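Local coordinates for regulatory protein SWI6 (Saccharomyces cerevisiae, PDB 1SW6) that joins SWI4 in SBF and MBP1 in MBF, the complexes driving cell-cycle-dependent transcription, and is represented here by its ankyrin-repeat domain, at residues 207-212 / 296-301; 224-229 / 303-308. All coordinates share one frame; numbering follows the deposited sequence.

Interaction 1: 207-212 / 296-301; sequences HIIITS and ISIVDA
Neither a ring nor a carboxylate takes part where I208, I209 and S212 meet I298, so there are no faces or edges to fill here: aliphatic branches and one serine side chain make up the whole interface. I298 does the reaching. Its CG1 stands anti to the backbone N (chi1 -158°), and the extended chain beyond it delivers CD1 to the neighbouring helix. There the methyl lies 3.6 Å from I209 CD1. Roughly at a right angle, S212 CB is 3.7 Å from I298 CD1. The two isoleucine side chains cross obliquely, and I209 bends at its second torsion so that CD1 swings toward I298. I208 adds a more distant touch, its CG2 being 4.4 Å from I298 CD1. The second branch of I298 is used too, for CG2 rests 3.8 Å from S212 OG. A branched, wholly apolar residue suits this buried place because one arm can reach the facing helix while the other packs beside the serine. In the ankyrin fold each repeat contributes a pair of antiparallel helices, and the pairs stack side by side; this contact joins helix 204-212 of the third repeat to helix 296-304 of the fourth. The short segments run nearly antiparallel, at 154°, with their axes 10.6 Å apart, a spacing bridged chiefly by the extended I298 side chain. Replacing I298 with an alanine would probably leave I209 CD1 and S212 CB without their shared methyl partner and open a gap between the two repeats. Serine suits because its short side chain lets that methyl approach helix 204-212. Helix 286-293 also packs here: I209 lies on I289 and A290, and S212 on L293, while V172 of helix 167-173 touches I208.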
loop_
_atom_site.group_PDB
_atom_site.type_symbol
_atom_site.label_atom_id
_atom_site.label_comp_id
_atom_site.label_asym_id
_atom_site.label_seq_id
_atom_site.Cartn_x
_atom_site.Cartn_y
_atom_site.Cartn_z
ATOM N N HIS A 207 2.034 6.323 16.534
ATOM C CA HIS A 207 1.409 5.725 15.367
ATOM C C HIS A 207 0.077 5.061 15.680
ATOM O O HIS A 207 -0.850 5.140 14.872
ATOM C CB HIS A 207 2.370 4.724 14.703
ATOM C CG HIS A 207 3.525 5.373 14.002
ATOM N ND1 HIS A 207 3.380 6.093 12.833
ATOM C CD2 HIS A 207 4.841 5.438 14.319
ATOM C CE1 HIS A 207 4.555 6.572 12.464
ATOM N NE2 HIS A 207 5.458 6.189 13.348
ATOM N N ILE A 208 -0.034 4.418 16.844
ATOM C CA ILE A 208 -1.286 3.766 17.224
ATOM C C ILE A 208 -2.369 4.843 17.262
ATOM O O ILE A 208 -3.435 4.707 16.657
ATOM C CB ILE A 208 -1.187 3.089 18.617
ATOM C CG1 ILE A 208 -0.237 1.883 18.550
ATOM C CG2 ILE A 208 -2.578 2.672 19.090
ATOM C CD1 ILE A 208 -0.155 1.085 19.822
ATOM N N ILE A 209 -2.075 5.926 17.968
ATOM C CA ILE A 209 -3.006 7.028 18.069
ATOM C C ILE A 209 -3.300 7.649 16.706
ATOM O O ILE A 209 -4.452 7.926 16.402
ATOM C CB ILE A 209 -2.469 8.090 19.042
ATOM C CG1 ILE A 209 -2.967 7.777 20.459
ATOM C CG2 ILE A 209 -2.911 9.478 18.616
ATOM C CD1 ILE A 209 -2.541 6.430 20.992
ATOM N N ILE A 210 -2.274 7.869 15.883
ATOM C CA ILE A 210 -2.518 8.447 14.560
ATOM C C ILE A 210 -3.528 7.579 13.816
ATOM O O ILE A 210 -4.412 8.079 13.119
ATOM C CB ILE A 210 -1.236 8.517 13.696
ATOM C CG1 ILE A 210 -0.255 9.538 14.264
ATOM C CG2 ILE A 210 -1.601 8.886 12.266
ATOM C CD1 ILE A 210 -0.776 10.937 14.298
ATOM N N THR A 211 -3.394 6.269 13.979
ATOM C CA THR A 211 -4.286 5.325 13.321
ATOM C C THR A 211 -5.699 5.400 13.871
ATOM O O THR A 211 -6.674 5.311 13.119
ATOM C CB THR A 211 -3.776 3.878 13.469
ATOM O OG1 THR A 211 -2.591 3.709 12.690
ATOM C CG2 THR A 211 -4.812 2.894 12.999
ATOM N N SER A 212 -5.811 5.550 15.183
ATOM C CA SER A 212 -7.119 5.624 15.823
ATOM C C SER A 212 -8.004 6.703 15.186
ATOM O O SER A 212 -9.228 6.657 15.299
ATOM C CB SER A 212 -6.963 5.929 17.314
ATOM O OG SER A 212 -6.569 7.277 17.503
ATOM N N ILE A 296 -12.713 10.524 21.827
ATOM C CA ILE A 296 -12.662 10.423 23.281
ATOM C C ILE A 296 -12.284 9.041 23.817
ATOM O O ILE A 296 -11.681 8.928 24.890
ATOM C CB ILE A 296 -14.013 10.827 23.910
ATOM C CG1 ILE A 296 -13.893 10.840 25.437
ATOM C CG2 ILE A 296 -15.102 9.849 23.480
ATOM C CD1 ILE A 296 -15.133 11.324 26.159
ATOM N N SER A 297 -12.642 7.997 23.081
ATOM C CA SER A 297 -12.343 6.636 23.500
ATOM C C SER A 297 -10.867 6.412 23.845
ATOM O O SER A 297 -10.546 5.989 24.950
ATOM C CB SER A 297 -12.768 5.655 22.407
ATOM O OG SER A 297 -12.271 4.354 22.676
ATOM N N ILE A 298 -9.973 6.704 22.903
ATOM C CA ILE A 298 -8.554 6.494 23.129
ATOM C C ILE A 298 -7.930 7.577 24.025
ATOM O O ILE A 298 -6.897 7.353 24.649
ATOM C CB ILE A 298 -7.805 6.350 21.771
ATOM C CG1 ILE A 298 -6.490 5.604 21.981
ATOM C CG2 ILE A 298 -7.568 7.706 21.140
ATOM C CD1 ILE A 298 -5.906 5.053 20.709
ATOM N N VAL A 299 -8.573 8.740 24.112
ATOM C CA VAL A 299 -8.083 9.807 24.981
ATOM C C VAL A 299 -8.205 9.331 26.434
ATOM O O VAL A 299 -7.267 9.461 27.224
ATOM C CB VAL A 299 -8.918 11.095 24.839
ATOM C CG1 VAL A 299 -8.538 12.083 25.946
ATOM C CG2 VAL A 299 -8.701 11.706 23.473
ATOM N N ASP A 300 -9.368 8.788 26.783
ATOM C CA ASP A 300 -9.602 8.294 28.137
ATOM C C ASP A 300 -8.717 7.099 28.466
ATOM O O ASP A 300 -8.207 6.999 29.575
ATOM C CB ASP A 300 -11.072 7.915 28.327
ATOM C CG ASP A 300 -11.987 9.134 28.413
ATOM O OD1 ASP A 300 -13.221 8.939 28.471
ATOM O OD2 ASP A 300 -11.477 10.284 28.422
ATOM N N ALA A 301 -8.534 6.193 27.508
ATOM C CA ALA A 301 -7.684 5.027 27.753
ATOM C C ALA A 301 -6.271 5.496 28.124
ATOM O O ALA A 301 -5.685 5.018 29.100
ATOM C CB ALA A 301 -7.640 4.143 26.529
#

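Interaction 2: 224-229 / 303-308; sequences YLDILM and LDYGAD
L225 begins the contact, its branched CG coming within 4.0 Å of Y305 CE1 as the two side chains lie alongside one another, pointing in opposing directions. Leucine fits this buried position, since it touches a ring carbon and also packs on I298 and L302 of helix 296-304. One residue on, D226 meets the phenol's polar end. Y305 OH donates to D226 OD1 over 2.7 Å, approaching from above the carboxylate, 37° out of its plane, with carboxylate and ring planes 70° apart. The other oxygen, OD2, forms a salt bridge with K222, which probably helps to hold the carboxylate in place. A water donates both to Y305 OH and to D226 O, 2.8 Å from each, so the hydroxyl is gripped twice. The tyrosine thus links neighbouring ankyrin repeats, from the end of helix 296-304 in the fourth to helix 218-234 in the third. Just beyond it G306, with positive phi, closes the helix in a Schellman motif; a side chain at those angles would press on the preceding carbonyl. Last along the helix, M229 lies over one face of the ring. Its CG makes a CH-pi contact 3.8 Å from the ring centroid of Y305, and bends at chi2 (-58°) and chi3 fold the flexible thioether above the same ring, with SD in a longer Met-aromatic contact.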
loop_
_atom_site.group_PDB
_atom_site.type_symbol
_atom_site.label_atom_id
_atom_site.label_comp_id
_atom_site.label_asym_id
_atom_site.label_seq_id
_atom_site.Cartn_x
_atom_site.Cartn_y
_atom_site.Cartn_z
ATOM N N TYR A 224 -4.700 -2.411 19.886
ATOM C CA TYR A 224 -3.240 -2.386 19.862
ATOM C C TYR A 224 -2.669 -1.788 21.149
ATOM O O TYR A 224 -1.744 -2.345 21.758
ATOM C CB TYR A 224 -2.752 -1.591 18.637
ATOM C CG TYR A 224 -3.031 -2.273 17.307
ATOM C CD1 TYR A 224 -3.228 -1.527 16.155
ATOM C CD2 TYR A 224 -3.081 -3.673 17.204
ATOM C CE1 TYR A 224 -3.474 -2.145 14.911
ATOM C CE2 TYR A 224 -3.330 -4.308 15.969
ATOM C CZ TYR A 224 -3.528 -3.533 14.831
ATOM O OH TYR A 224 -3.808 -4.129 13.621
ATOM N N LEU A 225 -3.237 -0.664 21.567
ATOM C CA LEU A 225 -2.796 0.008 22.784
ATOM C C LEU A 225 -2.927 -0.882 24.012
ATOM O O LEU A 225 -1.969 -1.026 24.776
ATOM C CB LEU A 225 -3.593 1.292 23.000
ATOM C CG LEU A 225 -3.358 2.013 24.335
ATOM C CD1 LEU A 225 -1.865 2.305 24.511
ATOM C CD2 LEU A 225 -4.152 3.308 24.367
ATOM N N ASP A 226 -4.099 -1.486 24.204
ATOM C CA ASP A 226 -4.308 -2.338 25.375
ATOM C C ASP A 226 -3.463 -3.607 25.338
ATOM O O ASP A 226 -2.920 -4.008 26.356
ATOM C CB ASP A 226 -5.790 -2.699 25.539
ATOM C CG ASP A 226 -6.653 -1.493 25.878
ATOM O OD1 ASP A 226 -6.131 -0.516 26.465
ATOM O OD2 ASP A 226 -7.861 -1.520 25.567
ATOM N N ILE A 227 -3.351 -4.235 24.173
ATOM C CA ILE A 227 -2.532 -5.440 24.049
ATOM C C ILE A 227 -1.076 -5.119 24.377
ATOM O O ILE A 227 -0.401 -5.898 25.041
ATOM C CB ILE A 227 -2.576 -6.042 22.613
ATOM C CG1 ILE A 227 -3.920 -6.728 22.367
ATOM C CG2 ILE A 227 -1.444 -7.042 22.425
ATOM C CD1 ILE A 227 -4.222 -7.836 23.351
ATOM N N LEU A 228 -0.590 -3.971 23.907
ATOM C CA LEU A 228 0.788 -3.572 24.173
ATOM C C LEU A 228 1.047 -3.401 25.680
ATOM O O LEU A 228 2.050 -3.896 26.206
ATOM C CB LEU A 228 1.108 -2.261 23.439
ATOM C CG LEU A 228 2.489 -1.640 23.696
ATOM C CD1 LEU A 228 3.564 -2.703 23.570
ATOM C CD2 LEU A 228 2.752 -0.519 22.708
ATOM N N MET A 229 0.150 -2.697 26.369
ATOM C CA MET A 229 0.315 -2.489 27.809
ATOM C C MET A 229 0.236 -3.827 28.561
ATOM O O MET A 229 1.071 -4.113 29.419
ATOM C CB MET A 229 -0.736 -1.513 28.336
ATOM C CG MET A 229 -0.588 -0.083 27.805
ATOM S SD MET A 229 1.041 0.650 28.176
ATOM C CE MET A 229 0.888 0.823 29.970
ATOM N N LEU A 303 -5.347 8.468 29.279
ATOM C CA LEU A 303 -5.353 9.206 30.531
ATOM C C LEU A 303 -5.340 8.222 31.689
ATOM O O LEU A 303 -4.629 8.428 32.684
ATOM C CB LEU A 303 -6.582 10.122 30.611
ATOM C CG LEU A 303 -6.478 11.426 29.797
ATOM C CD1 LEU A 303 -7.823 12.131 29.778
ATOM C CD2 LEU A 303 -5.403 12.336 30.398
ATOM N N ASP A 304 -6.115 7.147 31.552
ATOM C CA ASP A 304 -6.181 6.134 32.598
ATOM C C ASP A 304 -4.861 5.389 32.769
ATOM O O ASP A 304 -4.625 4.783 33.810
ATOM C CB ASP A 304 -7.309 5.138 32.317
ATOM C CG ASP A 304 -8.691 5.752 32.523
ATOM O OD1 ASP A 304 -8.766 6.924 32.953
ATOM O OD2 ASP A 304 -9.701 5.064 32.259
ATOM N N TYR A 305 -4.004 5.429 31.754
ATOM C CA TYR A 305 -2.716 4.760 31.855
ATOM C C TYR A 305 -1.722 5.743 32.469
ATOM O O TYR A 305 -0.564 5.396 32.729
ATOM C CB TYR A 305 -2.237 4.275 30.482
ATOM C CG TYR A 305 -2.871 2.966 30.002
ATOM C CD1 TYR A 305 -3.351 2.839 28.695
ATOM C CD2 TYR A 305 -2.965 1.852 30.845
ATOM C CE1 TYR A 305 -3.922 1.626 28.232
ATOM C CE2 TYR A 305 -3.525 0.647 30.399
ATOM C CZ TYR A 305 -4.002 0.543 29.087
ATOM O OH TYR A 305 -4.565 -0.638 28.641
ATOM N N GLY A 306 -2.184 6.971 32.704
ATOM C CA GLY A 306 -1.330 7.973 33.307
ATOM C C GLY A 306 -0.736 9.028 32.390
ATOM O O GLY A 306 0.132 9.790 32.826
ATOM N N ALA A 307 -1.182 9.096 31.133
ATOM C CA ALA A 307 -0.654 10.099 30.201
ATOM C C ALA A 307 -0.788 11.501 30.801
ATOM O O ALA A 307 -1.840 11.866 31.319
ATOM C CB ALA A 307 -1.391 10.033 28.854
ATOM N N ASP A 308 0.284 12.277 30.716
ATOM C CA ASP A 308 0.308 13.630 31.265
ATOM C C ASP A 308 -0.374 14.644 30.330
ATOM O O ASP A 308 0.143 14.946 29.266
ATOM C CB ASP A 308 1.756 14.046 31.497
ATOM C CG ASP A 308 1.868 15.333 32.278
ATOM O OD1 ASP A 308 1.124 16.286 31.973
ATOM O OD2 ASP A 308 2.709 15.394 33.193
HETATM O O HOH W 1 -4.194 -3.445 28.820
#

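Interactions 1 and 2 are two points on one seam between the third and fourth ankyrin repeats, their centres about 9 Å apart. Helix 296-304 supplies interaction 1, and the turn at its C-terminal end supplies the tyrosine of interaction 2, whereas the other side comes from consecutive helices, 204-212 for interaction 1 and 218-234 for interaction 2. L225 connects them: its CD2 lies 4.1 Å from I298 CG1 and 4.2 Å from A301 CB. Within the third repeat, I208 CD1 packs 3.9 Å from Y224 CB. The seam thus passes from the buried aliphatic cluster of interaction 1 to the partly buried tyrosine of interaction 2, where hydrogen bonds to an aspartate and a water are added to the packing.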